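Long-range contacts in thiamin pyrophosphokinase family protein (Enterococcus faecalis, PDB 3MEL), which probably transfers a pyrophosphate group from ATP to thiamine, giving thiamine diphosphate, with the help of magnesium: residues L43-G48 / T67-P72; Q138-G143 / A197-D202; Y145-E150 / I206-S211; L156-L161 / A188-I193; L161-N166 / P182-Y187. All coordinates share one frame; numbering follows the deposited sequence.

Contact 1. Residues L43-G48 / T67-P72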
# COMPACT_ATOMS: atom_id res chain seq x y z
N LEU A 43 -18.43 18.44 -11.84
CA LEU A 43 -17.17 18.10 -12.49
C LEU A 43 -16.68 19.41 -13.03
O LEU A 43 -17.26 19.94 -13.95
CB LEU A 43 -17.40 17.13 -13.65
CG LEU A 43 -16.21 16.81 -14.54
CD1 LEU A 43 -15.08 16.17 -13.74
CD2 LEU A 43 -16.63 15.91 -15.70
N GLN A 44 -15.65 19.95 -12.42
CA GLN A 44 -15.18 21.26 -12.84
C GLN A 44 -13.81 21.20 -13.51
O GLN A 44 -13.41 22.14 -14.21
CB GLN A 44 -15.17 22.21 -11.64
CG GLN A 44 -16.55 22.45 -11.07
CD GLN A 44 -16.49 22.99 -9.68
OE1 GLN A 44 -16.55 24.18 -9.46
NE2 GLN A 44 -16.32 22.10 -8.73
N LEU A 45 -13.10 20.09 -13.29
CA LEU A 45 -11.79 19.86 -13.90
C LEU A 45 -11.65 18.39 -14.27
O LEU A 45 -11.75 17.52 -13.41
CB LEU A 45 -10.67 20.30 -12.95
CG LEU A 45 -9.21 20.18 -13.40
CD1 LEU A 45 -8.93 21.05 -14.62
CD2 LEU A 45 -8.26 20.55 -12.25
N ALA A 46 -11.46 18.10 -15.57
CA ALA A 46 -11.28 16.72 -16.03
C ALA A 46 -9.84 16.46 -16.52
O ALA A 46 -9.34 17.18 -17.38
CB ALA A 46 -12.28 16.39 -17.10
N VAL A 47 -9.18 15.46 -15.94
CA VAL A 47 -7.76 15.22 -16.22
C VAL A 47 -7.41 13.77 -16.54
O VAL A 47 -7.94 12.82 -15.95
CB VAL A 47 -6.87 15.68 -15.04
CG1 VAL A 47 -5.49 16.05 -15.55
CG2 VAL A 47 -7.48 16.85 -14.35
N GLY A 48 -6.48 13.60 -17.47
CA GLY A 48 -6.07 12.27 -17.87
C GLY A 48 -5.84 12.16 -19.36
O GLY A 48 -5.78 13.15 -20.05
N THR A 67 -13.33 22.69 -17.21
CA THR A 67 -11.96 22.70 -17.71
C THR A 67 -11.54 21.29 -18.06
O THR A 67 -11.63 20.38 -17.23
CB THR A 67 -10.94 23.24 -16.71
OG1 THR A 67 -11.38 24.51 -16.23
CG2 THR A 67 -9.60 23.43 -17.36
N LEU A 68 -11.09 21.12 -19.30
CA LEU A 68 -10.58 19.83 -19.76
C LEU A 68 -9.06 19.87 -19.87
O LEU A 68 -8.51 20.70 -20.61
CB LEU A 68 -11.19 19.48 -21.12
CG LEU A 68 -10.81 18.14 -21.73
CD1 LEU A 68 -11.20 17.01 -20.79
CD2 LEU A 68 -11.46 17.98 -23.08
N ILE A 69 -8.39 19.00 -19.14
CA ILE A 69 -6.98 18.74 -19.41
C ILE A 69 -6.77 17.33 -19.94
O ILE A 69 -6.72 16.36 -19.19
CB ILE A 69 -6.11 19.00 -18.19
CG1 ILE A 69 -6.21 20.47 -17.81
CG2 ILE A 69 -4.69 18.63 -18.49
CD1 ILE A 69 -5.30 20.88 -16.72
N GLN A 70 -6.71 17.21 -21.26
CA GLN A 70 -6.43 15.94 -21.91
C GLN A 70 -4.93 15.82 -22.20
O GLN A 70 -4.35 16.67 -22.87
CB GLN A 70 -7.26 15.83 -23.19
CG GLN A 70 -6.87 14.72 -24.14
CD GLN A 70 -7.10 15.14 -25.59
OE1 GLN A 70 -6.16 15.49 -26.30
NE2 GLN A 70 -8.37 15.15 -26.01
N ALA A 71 -4.29 14.79 -21.67
CA ALA A 71 -2.85 14.63 -21.78
C ALA A 71 -2.50 13.33 -22.51
O ALA A 71 -3.34 12.45 -22.62
CB ALA A 71 -2.21 14.65 -20.39
N PRO A 72 -1.26 13.22 -23.02
CA PRO A 72 -0.77 12.08 -23.81
C PRO A 72 -0.77 10.78 -23.01
O PRO A 72 -0.35 10.82 -21.86
CB PRO A 72 0.68 12.46 -24.13
CG PRO A 72 0.74 13.94 -23.95
CD PRO A 72 -0.24 14.27 -22.88

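Contact 2. Residues Q138-G143 / A197-D202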
# COMPACT_ATOMS: atom_id res chain seq x y z
N GLN A 138 -2.90 11.07 6.16
CA GLN A 138 -2.40 12.44 6.27
C GLN A 138 -0.89 12.41 6.35
O GLN A 138 -0.32 11.47 6.90
CB GLN A 138 -2.94 13.10 7.54
CG GLN A 138 -4.18 13.96 7.33
CD GLN A 138 -4.39 14.95 8.47
OE1 GLN A 138 -4.78 14.57 9.57
NE2 GLN A 138 -4.14 16.22 8.20
N TYR A 139 -0.23 13.44 5.83
CA TYR A 139 1.24 13.46 5.84
C TYR A 139 1.82 14.50 6.79
O TYR A 139 1.26 15.58 6.94
CB TYR A 139 1.82 13.64 4.44
CG TYR A 139 1.46 12.52 3.51
CD1 TYR A 139 2.19 11.33 3.49
CD2 TYR A 139 0.37 12.62 2.68
CE1 TYR A 139 1.84 10.30 2.65
CE2 TYR A 139 0.02 11.60 1.84
CZ TYR A 139 0.75 10.44 1.83
OH TYR A 139 0.36 9.45 0.99
N TYR A 140 2.94 14.16 7.41
CA TYR A 140 3.61 15.06 8.33
C TYR A 140 5.12 15.13 8.14
O TYR A 140 5.77 14.10 8.00
CB TYR A 140 3.31 14.66 9.77
CG TYR A 140 1.88 14.89 10.19
CD1 TYR A 140 1.47 16.11 10.68
CD2 TYR A 140 0.95 13.88 10.09
CE1 TYR A 140 0.18 16.32 11.04
CE2 TYR A 140 -0.36 14.08 10.46
CZ TYR A 140 -0.74 15.30 10.94
OH TYR A 140 -2.05 15.49 11.33
N ALA A 141 5.66 16.34 8.12
CA ALA A 141 7.09 16.53 8.25
C ALA A 141 7.37 16.75 9.73
O ALA A 141 6.45 16.93 10.51
CB ALA A 141 7.53 17.71 7.44
N PRO A 142 8.66 16.75 10.13
CA PRO A 142 9.03 16.88 11.54
C PRO A 142 8.38 18.06 12.24
O PRO A 142 8.51 19.21 11.82
CB PRO A 142 10.54 17.11 11.47
CG PRO A 142 10.96 16.42 10.26
CD PRO A 142 9.85 16.63 9.27
N GLY A 143 7.69 17.78 13.34
CA GLY A 143 7.11 18.82 14.15
C GLY A 143 6.45 18.21 15.37
O GLY A 143 6.81 17.12 15.78
N ALA A 197 -5.06 12.39 19.55
CA ALA A 197 -3.78 11.87 19.99
C ALA A 197 -2.74 12.94 19.70
O ALA A 197 -3.07 13.96 19.10
CB ALA A 197 -3.46 10.59 19.29
N ALA A 198 -1.51 12.73 20.14
CA ALA A 198 -0.45 13.66 19.80
C ALA A 198 0.87 12.92 19.55
O ALA A 198 1.03 11.79 19.99
CB ALA A 198 -0.29 14.71 20.88
N PHE A 199 1.79 13.56 18.83
CA PHE A 199 3.08 12.97 18.51
C PHE A 199 4.04 14.00 17.95
O PHE A 199 3.61 15.04 17.44
CB PHE A 199 2.93 11.83 17.50
CG PHE A 199 2.79 12.31 16.07
CD1 PHE A 199 3.88 12.27 15.21
CD2 PHE A 199 1.57 12.79 15.60
CE1 PHE A 199 3.76 12.70 13.88
CE2 PHE A 199 1.44 13.22 14.26
CZ PHE A 199 2.53 13.18 13.40
N SER A 200 5.33 13.71 18.02
CA SER A 200 6.35 14.60 17.49
C SER A 200 7.60 13.84 17.07
O SER A 200 7.80 12.69 17.46
CB SER A 200 6.69 15.72 18.50
OG SER A 200 6.56 15.27 19.83
N PHE A 201 8.42 14.49 16.24
CA PHE A 201 9.63 13.90 15.70
C PHE A 201 10.49 14.95 15.01
O PHE A 201 10.01 16.03 14.67
CB PHE A 201 9.30 12.72 14.78
CG PHE A 201 8.56 13.09 13.51
CD1 PHE A 201 9.24 13.14 12.30
CD2 PHE A 201 7.21 13.32 13.52
CE1 PHE A 201 8.57 13.46 11.13
CE2 PHE A 201 6.54 13.64 12.35
CZ PHE A 201 7.22 13.71 11.16
N ASP A 202 11.77 14.65 14.84
CA ASP A 202 12.74 15.65 14.39
C ASP A 202 13.11 15.50 12.94
O ASP A 202 13.53 16.46 12.31
CB ASP A 202 14.02 15.58 15.22
CG ASP A 202 13.82 15.97 16.68
OD1 ASP A 202 12.77 16.54 17.03
OD2 ASP A 202 14.75 15.70 17.48

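Contact 3. Residues Y145-E150 / I206-S211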
# COMPACT_ATOMS: atom_id res chain seq x y z
N TYR A 145 2.41 17.63 16.88
CA TYR A 145 1.08 17.66 16.29
C TYR A 145 -0.02 17.08 17.17
O TYR A 145 0.22 16.23 18.03
CB TYR A 145 1.10 16.95 14.93
CG TYR A 145 2.14 17.52 14.01
CD1 TYR A 145 2.02 18.80 13.52
CD2 TYR A 145 3.26 16.79 13.64
CE1 TYR A 145 2.96 19.35 12.69
CE2 TYR A 145 4.22 17.33 12.82
CZ TYR A 145 4.06 18.62 12.34
OH TYR A 145 4.99 19.19 11.51
N ILE A 146 -1.24 17.58 16.94
CA ILE A 146 -2.43 16.94 17.49
C ILE A 146 -3.16 16.25 16.34
O ILE A 146 -3.24 16.78 15.24
CB ILE A 146 -3.35 17.95 18.23
CG1 ILE A 146 -3.65 19.14 17.31
CG2 ILE A 146 -2.71 18.40 19.53
CD1 ILE A 146 -4.50 20.27 17.94
N VAL A 147 -3.65 15.05 16.60
CA VAL A 147 -4.28 14.26 15.56
C VAL A 147 -5.72 13.99 15.96
O VAL A 147 -6.00 13.06 16.72
CB VAL A 147 -3.54 12.93 15.36
CG1 VAL A 147 -4.25 12.08 14.32
CG2 VAL A 147 -2.09 13.19 14.97
N PRO A 148 -6.65 14.82 15.46
CA PRO A 148 -8.05 14.67 15.87
C PRO A 148 -8.65 13.38 15.32
O PRO A 148 -8.51 13.11 14.13
CB PRO A 148 -8.75 15.89 15.25
CG PRO A 148 -7.63 16.82 14.84
CD PRO A 148 -6.48 15.92 14.50
N LYS A 149 -9.30 12.59 16.16
CA LYS A 149 -9.89 11.35 15.70
C LYS A 149 -11.04 11.57 14.71
O LYS A 149 -11.90 12.44 14.91
CB LYS A 149 -10.39 10.53 16.86
CG LYS A 149 -11.06 9.24 16.43
CD LYS A 149 -11.71 8.58 17.60
CE LYS A 149 -12.69 7.53 17.16
NZ LYS A 149 -11.97 6.28 16.93
N GLU A 150 -11.04 10.77 13.65
CA GLU A 150 -12.15 10.68 12.72
C GLU A 150 -13.24 9.79 13.31
O GLU A 150 -12.96 8.65 13.71
CB GLU A 150 -11.68 10.18 11.36
CG GLU A 150 -10.76 11.18 10.69
CD GLU A 150 -10.45 10.84 9.25
OE1 GLU A 150 -10.98 9.80 8.76
OE2 GLU A 150 -9.68 11.60 8.60
N ILE A 206 6.27 11.01 8.09
CA ILE A 206 5.31 10.03 8.56
C ILE A 206 3.96 10.23 7.89
O ILE A 206 3.56 11.35 7.54
CB ILE A 206 5.14 10.08 10.09
CG1 ILE A 206 6.50 10.06 10.77
CG2 ILE A 206 4.28 8.91 10.56
CD1 ILE A 206 6.44 10.34 12.25
N ALA A 207 3.30 9.11 7.69
CA ALA A 207 1.97 9.11 7.15
C ALA A 207 1.08 8.66 8.28
O ALA A 207 1.09 7.49 8.66
CB ALA A 207 1.87 8.12 5.98
N VAL A 208 0.33 9.59 8.86
CA VAL A 208 -0.60 9.18 9.88
C VAL A 208 -1.78 8.54 9.17
O VAL A 208 -2.33 9.13 8.23
CB VAL A 208 -1.03 10.38 10.73
CG1 VAL A 208 -2.19 10.00 11.63
CG2 VAL A 208 0.16 10.88 11.53
N ILE A 209 -2.15 7.33 9.58
CA ILE A 209 -3.27 6.63 8.95
C ILE A 209 -4.34 6.21 9.94
O ILE A 209 -4.03 5.59 10.95
CB ILE A 209 -2.80 5.37 8.17
CG1 ILE A 209 -1.93 5.75 6.97
CG2 ILE A 209 -3.99 4.54 7.71
CD1 ILE A 209 -1.41 4.56 6.20
N GLN A 210 -5.59 6.57 9.66
CA GLN A 210 -6.72 6.12 10.47
C GLN A 210 -7.59 5.18 9.65
O GLN A 210 -7.91 5.47 8.51
CB GLN A 210 -7.55 7.30 10.96
CG GLN A 210 -6.81 8.24 11.91
CD GLN A 210 -7.72 9.28 12.55
OE1 GLN A 210 -7.40 10.46 12.58
NE2 GLN A 210 -8.86 8.82 13.08
N SER A 211 -8.00 4.07 10.24
CA SER A 211 -8.59 2.98 9.47
C SER A 211 -9.67 2.29 10.29
O SER A 211 -9.84 2.60 11.46
CB SER A 211 -7.51 1.98 9.07
OG SER A 211 -6.65 1.64 10.17

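Contact 4. Residues L156-L161 / A188-I193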
# COMPACT_ATOMS: atom_id res chain seq x y z
N LEU A 156 -5.46 3.78 14.69
CA LEU A 156 -4.51 4.85 14.42
C LEU A 156 -3.15 4.24 14.08
O LEU A 156 -2.77 3.21 14.62
CB LEU A 156 -4.40 5.76 15.65
CG LEU A 156 -3.39 6.92 15.67
CD1 LEU A 156 -3.61 7.93 14.53
CD2 LEU A 156 -3.38 7.60 17.03
N ALA A 157 -2.42 4.85 13.17
CA ALA A 157 -1.16 4.27 12.75
C ALA A 157 -0.14 5.34 12.44
O ALA A 157 -0.46 6.38 11.86
CB ALA A 157 -1.36 3.39 11.55
N TYR A 158 1.08 5.10 12.88
CA TYR A 158 2.19 5.94 12.47
C TYR A 158 3.09 5.14 11.55
O TYR A 158 3.83 4.25 11.97
CB TYR A 158 2.94 6.49 13.67
CG TYR A 158 2.08 7.41 14.51
CD1 TYR A 158 2.06 8.78 14.29
CD2 TYR A 158 1.27 6.89 15.52
CE1 TYR A 158 1.25 9.61 15.05
CE2 TYR A 158 0.48 7.70 16.28
CZ TYR A 158 0.47 9.06 16.05
OH TYR A 158 -0.34 9.85 16.82
N CYS A 159 2.95 5.44 10.26
CA CYS A 159 3.69 4.77 9.22
C CYS A 159 4.86 5.65 8.84
O CYS A 159 4.68 6.72 8.27
CB CYS A 159 2.76 4.53 8.04
SG CYS A 159 1.34 3.53 8.50
N CYS A 160 6.06 5.25 9.23
CA CYS A 160 7.26 6.02 8.93
C CYS A 160 7.74 5.67 7.53
O CYS A 160 8.21 4.56 7.30
CB CYS A 160 8.35 5.73 9.94
SG CYS A 160 7.83 6.04 11.63
N LEU A 161 7.63 6.62 6.61
CA LEU A 161 7.96 6.33 5.23
C LEU A 161 9.47 6.29 5.04
O LEU A 161 10.00 5.68 4.08
CB LEU A 161 7.30 7.35 4.31
CG LEU A 161 5.78 7.38 4.46
CD1 LEU A 161 5.20 8.50 3.60
CD2 LEU A 161 5.18 6.02 4.12
N ALA A 188 1.14 0.19 13.37
CA ALA A 188 -0.24 0.10 12.98
C ALA A 188 -1.07 -0.45 14.12
O ALA A 188 -0.52 -0.93 15.11
CB ALA A 188 -0.36 -0.79 11.78
N SER A 189 -2.39 -0.37 13.98
CA SER A 189 -3.33 -0.92 14.97
C SER A 189 -3.25 -0.26 16.35
O SER A 189 -3.71 -0.80 17.34
CB SER A 189 -3.20 -2.44 15.08
OG SER A 189 -3.21 -3.02 13.78
N ASN A 190 -2.68 0.93 16.40
CA ASN A 190 -2.81 1.76 17.58
C ASN A 190 -4.26 2.26 17.72
O ASN A 190 -5.03 2.18 16.77
CB ASN A 190 -1.83 2.93 17.51
CG ASN A 190 -1.49 3.48 18.85
OD1 ASN A 190 -2.21 3.23 19.82
ND2 ASN A 190 -0.39 4.22 18.94
N GLU A 191 -4.64 2.75 18.89
CA GLU A 191 -6.00 3.27 19.12
C GLU A 191 -5.99 4.61 19.84
O GLU A 191 -5.05 4.97 20.54
CB GLU A 191 -6.85 2.28 19.90
CG GLU A 191 -7.10 0.96 19.21
CD GLU A 191 -7.87 -0.01 20.10
OE1 GLU A 191 -8.43 0.43 21.12
OE2 GLU A 191 -7.93 -1.22 19.79
N PHE A 192 -7.06 5.37 19.63
CA PHE A 192 -7.29 6.60 20.36
C PHE A 192 -7.84 6.25 21.73
O PHE A 192 -8.67 5.35 21.86
CB PHE A 192 -8.31 7.46 19.63
CG PHE A 192 -7.76 8.16 18.43
CD1 PHE A 192 -7.14 9.40 18.56
CD2 PHE A 192 -7.86 7.58 17.17
CE1 PHE A 192 -6.63 10.05 17.45
CE2 PHE A 192 -7.35 8.23 16.05
CZ PHE A 192 -6.73 9.46 16.20
N ILE A 193 -7.37 6.95 22.76
CA ILE A 193 -8.01 6.84 24.06
C ILE A 193 -8.92 8.06 24.30
O ILE A 193 -9.96 7.96 24.96
CB ILE A 193 -7.01 6.61 25.23
CG1 ILE A 193 -5.97 7.72 25.29
CG2 ILE A 193 -6.33 5.23 25.11
CD1 ILE A 193 -4.96 7.52 26.40

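Contact 5. Residues L161-N166 / P182-Y187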
# COMPACT_ATOMS: atom_id res chain seq x y z
N LEU A 161 7.63 6.62 6.61
CA LEU A 161 7.96 6.33 5.23
C LEU A 161 9.47 6.29 5.04
O LEU A 161 10.00 5.68 4.08
CB LEU A 161 7.30 7.35 4.31
CG LEU A 161 5.78 7.38 4.46
CD1 LEU A 161 5.20 8.50 3.60
CD2 LEU A 161 5.18 6.02 4.12
N THR A 162 10.16 6.93 5.98
CA THR A 162 11.61 6.99 5.96
C THR A 162 12.10 6.71 7.35
O THR A 162 11.33 6.75 8.30
CB THR A 162 12.05 8.40 5.65
OG1 THR A 162 11.68 9.23 6.75
CG2 THR A 162 11.40 8.89 4.38
N PRO A 163 13.41 6.46 7.50
CA PRO A 163 13.91 6.40 8.87
C PRO A 163 13.48 7.67 9.60
O PRO A 163 13.72 8.77 9.08
CB PRO A 163 15.44 6.39 8.70
CG PRO A 163 15.69 6.12 7.26
CD PRO A 163 14.50 6.58 6.50
N VAL A 164 12.85 7.54 10.77
CA VAL A 164 12.45 8.70 11.58
C VAL A 164 13.31 8.81 12.84
O VAL A 164 13.83 7.81 13.33
CB VAL A 164 10.92 8.67 11.92
CG1 VAL A 164 10.62 9.45 13.19
CG2 VAL A 164 10.11 9.20 10.78
N GLU A 165 13.47 10.02 13.36
CA GLU A 165 14.27 10.25 14.56
C GLU A 165 13.48 10.89 15.70
O GLU A 165 12.67 11.80 15.47
CB GLU A 165 15.48 11.10 14.24
CG GLU A 165 16.67 10.32 13.73
CD GLU A 165 17.85 11.23 13.41
OE1 GLU A 165 17.69 12.46 13.55
OE2 GLU A 165 18.92 10.70 13.03
N ASN A 166 13.73 10.42 16.92
CA ASN A 166 13.13 10.98 18.13
C ASN A 166 11.62 11.02 18.01
O ASN A 166 11.02 12.09 18.03
CB ASN A 166 13.71 12.37 18.44
CG ASN A 166 13.32 12.89 19.81
OD1 ASN A 166 13.20 12.13 20.78
ND2 ASN A 166 13.13 14.21 19.91
N PRO A 182 14.96 3.24 12.50
CA PRO A 182 16.15 3.13 11.63
C PRO A 182 15.82 2.92 10.15
O PRO A 182 16.68 3.10 9.30
CB PRO A 182 16.87 1.90 12.19
CG PRO A 182 16.06 1.44 13.40
CD PRO A 182 14.69 1.97 13.19
N TYR A 183 14.58 2.54 9.86
CA TYR A 183 14.16 2.25 8.50
C TYR A 183 12.63 2.27 8.48
O TYR A 183 12.00 2.24 9.53
CB TYR A 183 14.70 0.87 8.10
CG TYR A 183 14.47 -0.16 9.15
CD1 TYR A 183 13.26 -0.84 9.21
CD2 TYR A 183 15.43 -0.43 10.12
CE1 TYR A 183 13.02 -1.78 10.19
CE2 TYR A 183 15.19 -1.37 11.12
CZ TYR A 183 13.99 -2.04 11.14
OH TYR A 183 13.72 -2.97 12.10
N PRO A 184 12.02 2.33 7.29
CA PRO A 184 10.56 2.30 7.21
C PRO A 184 9.88 1.32 8.17
O PRO A 184 10.17 0.13 8.18
CB PRO A 184 10.32 1.90 5.76
CG PRO A 184 11.49 2.49 5.02
CD PRO A 184 12.65 2.52 5.97
N THR A 185 8.96 1.82 8.98
CA THR A 185 8.29 1.00 10.00
C THR A 185 6.84 1.44 10.16
O THR A 185 6.57 2.63 10.29
CB THR A 185 8.97 1.11 11.37
OG1 THR A 185 10.34 0.70 11.26
CG2 THR A 185 8.25 0.25 12.38
N SER A 186 5.93 0.48 10.15
CA SER A 186 4.51 0.80 10.24
C SER A 186 3.97 0.43 11.60
O SER A 186 3.60 -0.72 11.83
CB SER A 186 3.73 0.05 9.15
OG SER A 186 2.35 0.39 9.18
N TYR A 187 3.92 1.41 12.50
CA TYR A 187 3.27 1.21 13.79
C TYR A 187 1.75 1.33 13.63
O TYR A 187 1.16 2.41 13.76
CB TYR A 187 3.77 2.21 14.81
CG TYR A 187 5.27 2.24 15.00
CD1 TYR A 187 5.89 1.39 15.92
CD2 TYR A 187 6.04 3.15 14.30
CE1 TYR A 187 7.26 1.44 16.11
CE2 TYR A 187 7.40 3.21 14.48
CZ TYR A 187 8.01 2.35 15.38
OH TYR A 187 9.38 2.41 15.56

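Contact 1. Residues L43-G48 / T67-P72
L45 lays its CD1 methyl against T67, 3.6 Å from T67 CB, and reaches on toward the CD1 methyl of I69. The strands beneath, 45-48 and 68-70, run parallel with only 3° between them. They are the two strands of a beta-alpha-beta unit whose helix, 57-64, lies in the connection, and strand 68-70 is one of the two outermost in the mixed sheet within this chain. On one face, V47 and I69 stand side by side, pointing the same way. V47 CG1 sits anti to the backbone N (chi1 -153°), which places it 4.0 Å from I69 CG2, and helix 79-90 packs over this pair. A46 and L68 meet on the other face, CB to CD1 at 3.9 Å, with helix 57-64 against them. Between the faces the backbone bonds are those of regular parallel pairing: A46 N gives to T67 O at 2.8 Å and A46 O takes I69 N at 2.7 Å. The bond from T67 N to Q44 O is weak. The strand then delivers G48 to the magnesium and thiamine diphosphate site, beside magnesium-binding D30 and D79. Here G48 O accepts A71 N at 2.7 Å, the donor tilted 28° from the carbonyl plane.

Contact 2. Residues Q138-G143 / A197-D202
F199 drives the edge of its ring into the face of Y140: the two planes stand at 88°, the centroids are 5.2 Å apart, and the tip atom F199 CZ lies 3.7 Å from Y140 CG, offset toward the rim. This is a T-shaped pair in which Y140 supplies the face. F199 can reach it because its CG sits between the backbone N and the carbonyl carbon (chi1 80°), and F201, two residues on, is turned in the same way, so both rings lean across to the 138-143 segment. F201 uses its ring differently. One face takes the CA of P142 in a CH-pi contact, 3.8 Å from P142 CA to the ring centroid and 22° off the normal, while the backbone of Y140 meets its edge, Y140 O lying 3.5 Å from F201 CZ. The rings thus fill the end of a beta sandwich, where the chain leaves strand 135-140 of the large mixed sheet and crosses through 141-143 to strand 144-148 of the small antiparallel sheet. Strand 196-200 belongs to that second sheet. Y140 also makes a cation-pi contact with R126 and meets the ring of Y145, and F199 also meets Y158 edge-to-face. Where the crossing chain comes alongside the end of strand 196-200, F201 N donates to G143 O at 3.1 Å. P142 rests its CB and CG near the carbonyl of D202, with P142 CB 3.2 Å from D202 O.

Contact 3. Residues Y145-E150 / I206-S211
V208 is the first residue of 206-211 to touch the other segment, meeting V147 tip to tip with 4.0 Å between V208 CG1 and V147 CG1. The two valines belong to opposing sheets of a beta sandwich: V208 sits on a strand of the large mixed sheet, V147 on edge strand 144-148 of the small antiparallel one. The strand axes come within 9.9 Å and cross at -20°, a layer spacing too wide for backbone bonds, bridged by side chains. In both valines CG1 is anti to the backbone N (chi1 177° in V147), which sends these methyls into the gap. F199 packs on the CG2 methyls of both valines from the neighbouring strand of the small sheet, and Y140 touches V208. Next in order, I209 turns to the other side of its sheet and packs on I106 of the second subunit. Q210 returns to the interlayer side and supplies the largest single share of the contact. Its chain is extended beyond CG and slides past V147 in the opposite direction, carrying the buried amide to the backbone of 148-150 as the first segment leaves its strand. The amide plane stands 46° from the carboxylate of E150, whose OE2 is hydrogen-bonded to S136 OG. F192 also packs on Q210. The carbon at the centre of the amide, Q210 CD, lies 4.0 Å from E150 CG.

Contact 4. Residues L156-L161 / A188-I193
L156 N donates a hydrogen bond to N190 O at 2.7 Å, the donor above the carbonyl plane, 48° out of it. The return bond, N190 N to L156 O at 2.9 Å, is weak. These two make L156 and N190 an antiparallel hydrogen-bonded pair, joining strand 155-160 to 185-190, one of the two outermost strands of the mixed sheet within this chain, just where it turns a corner at S189. At the corner S189 N is hydrogen-bonded to D107 OD2 of the second subunit. N190 spends its amide on the chain around it, OD1 accepting E191 N at 2.6 Å and a weak bond from K173 N, ND2 bonding to Y174 O. On the apolar side, L156 is the main filler. With CG anti to the backbone N (chi1 175°), it sets CD2 over one face of the F192 ring, 4.1 Å from the centroid and 16° off the normal, a CH-pi contact. Before the corner, A157 CB rests 3.8 Å from A188 CA, with D107 of the second subunit packing on both alanines. Backbone pairing thus amounts to one good and one weak bond, while the N190 amide and that D107 take polar groups round the corner.

Contact 5. Residues L161-N166 / P182-Y187
The pyrrolidine rings of P163 and P184 meet through their CD atoms, 4.5 Å apart, each ring also lying near a carbonyl oxygen of the opposite segment. P163 CB is 3.6 Å from P182 O, and P184 CG is 3.6 Å from L161 O. The Y187 ring does not reach the 161-166 side; it takes T185 CG2 over one face, 3.6 Å above the plane and toward the rim. These loops lie at the end of the large sheet of the sandwich domain, assigned by family to vitamin B1 binding, where strand 155-160 runs out and strand 185-190 begins. C160 and T185 still share a backbone bond just before, but between 161-166 and 182-187 there is none. Each side instead ties up its own polar groups. T185 OG1 donates to Y183 O at 2.8 Å, and T162 OG1 donates to P163 O at 3.1 Å, from above the carbonyl plane, while M205 N also bonds to T162 OG1. The second subunit packs on this end of the sheet: its W114 touches L161, its F117 touches P184 and its P119 touches Y183, while its D107 O is hydrogen-bonded to S186 OG. Proline nitrogens bring no N-H to either segment at P163, P182 or P184, consistent with the absence of backbone bonds between the segments, which meet through van der Waals contact of ring carbons with carbonyl oxygens.

In the fold
Contact 1 stands apart, its centre more than 30 Å from those of the other four and across the chain's centre, yet the same mixed sheet runs through to them. It is parallel strand pairing beside the metal site, whereas contacts 2 to 5 build the sandwich domain. All are partly buried, contact 5 with two exposed prolines. Contacts 2 and 3 span the two sheets, with aromatic rings in contact 2, valines and a glutamine amide in contact 3; Y140 N probably hydrogen-bonds to I206 O between them. Contacts 4 and 5 share L161 and strand 185-190: contact 4 joins one backbone pair to L156 on F192, contact 5 has no cross-segment bond. Contacts 3, 4 and 5 touch the second subunit.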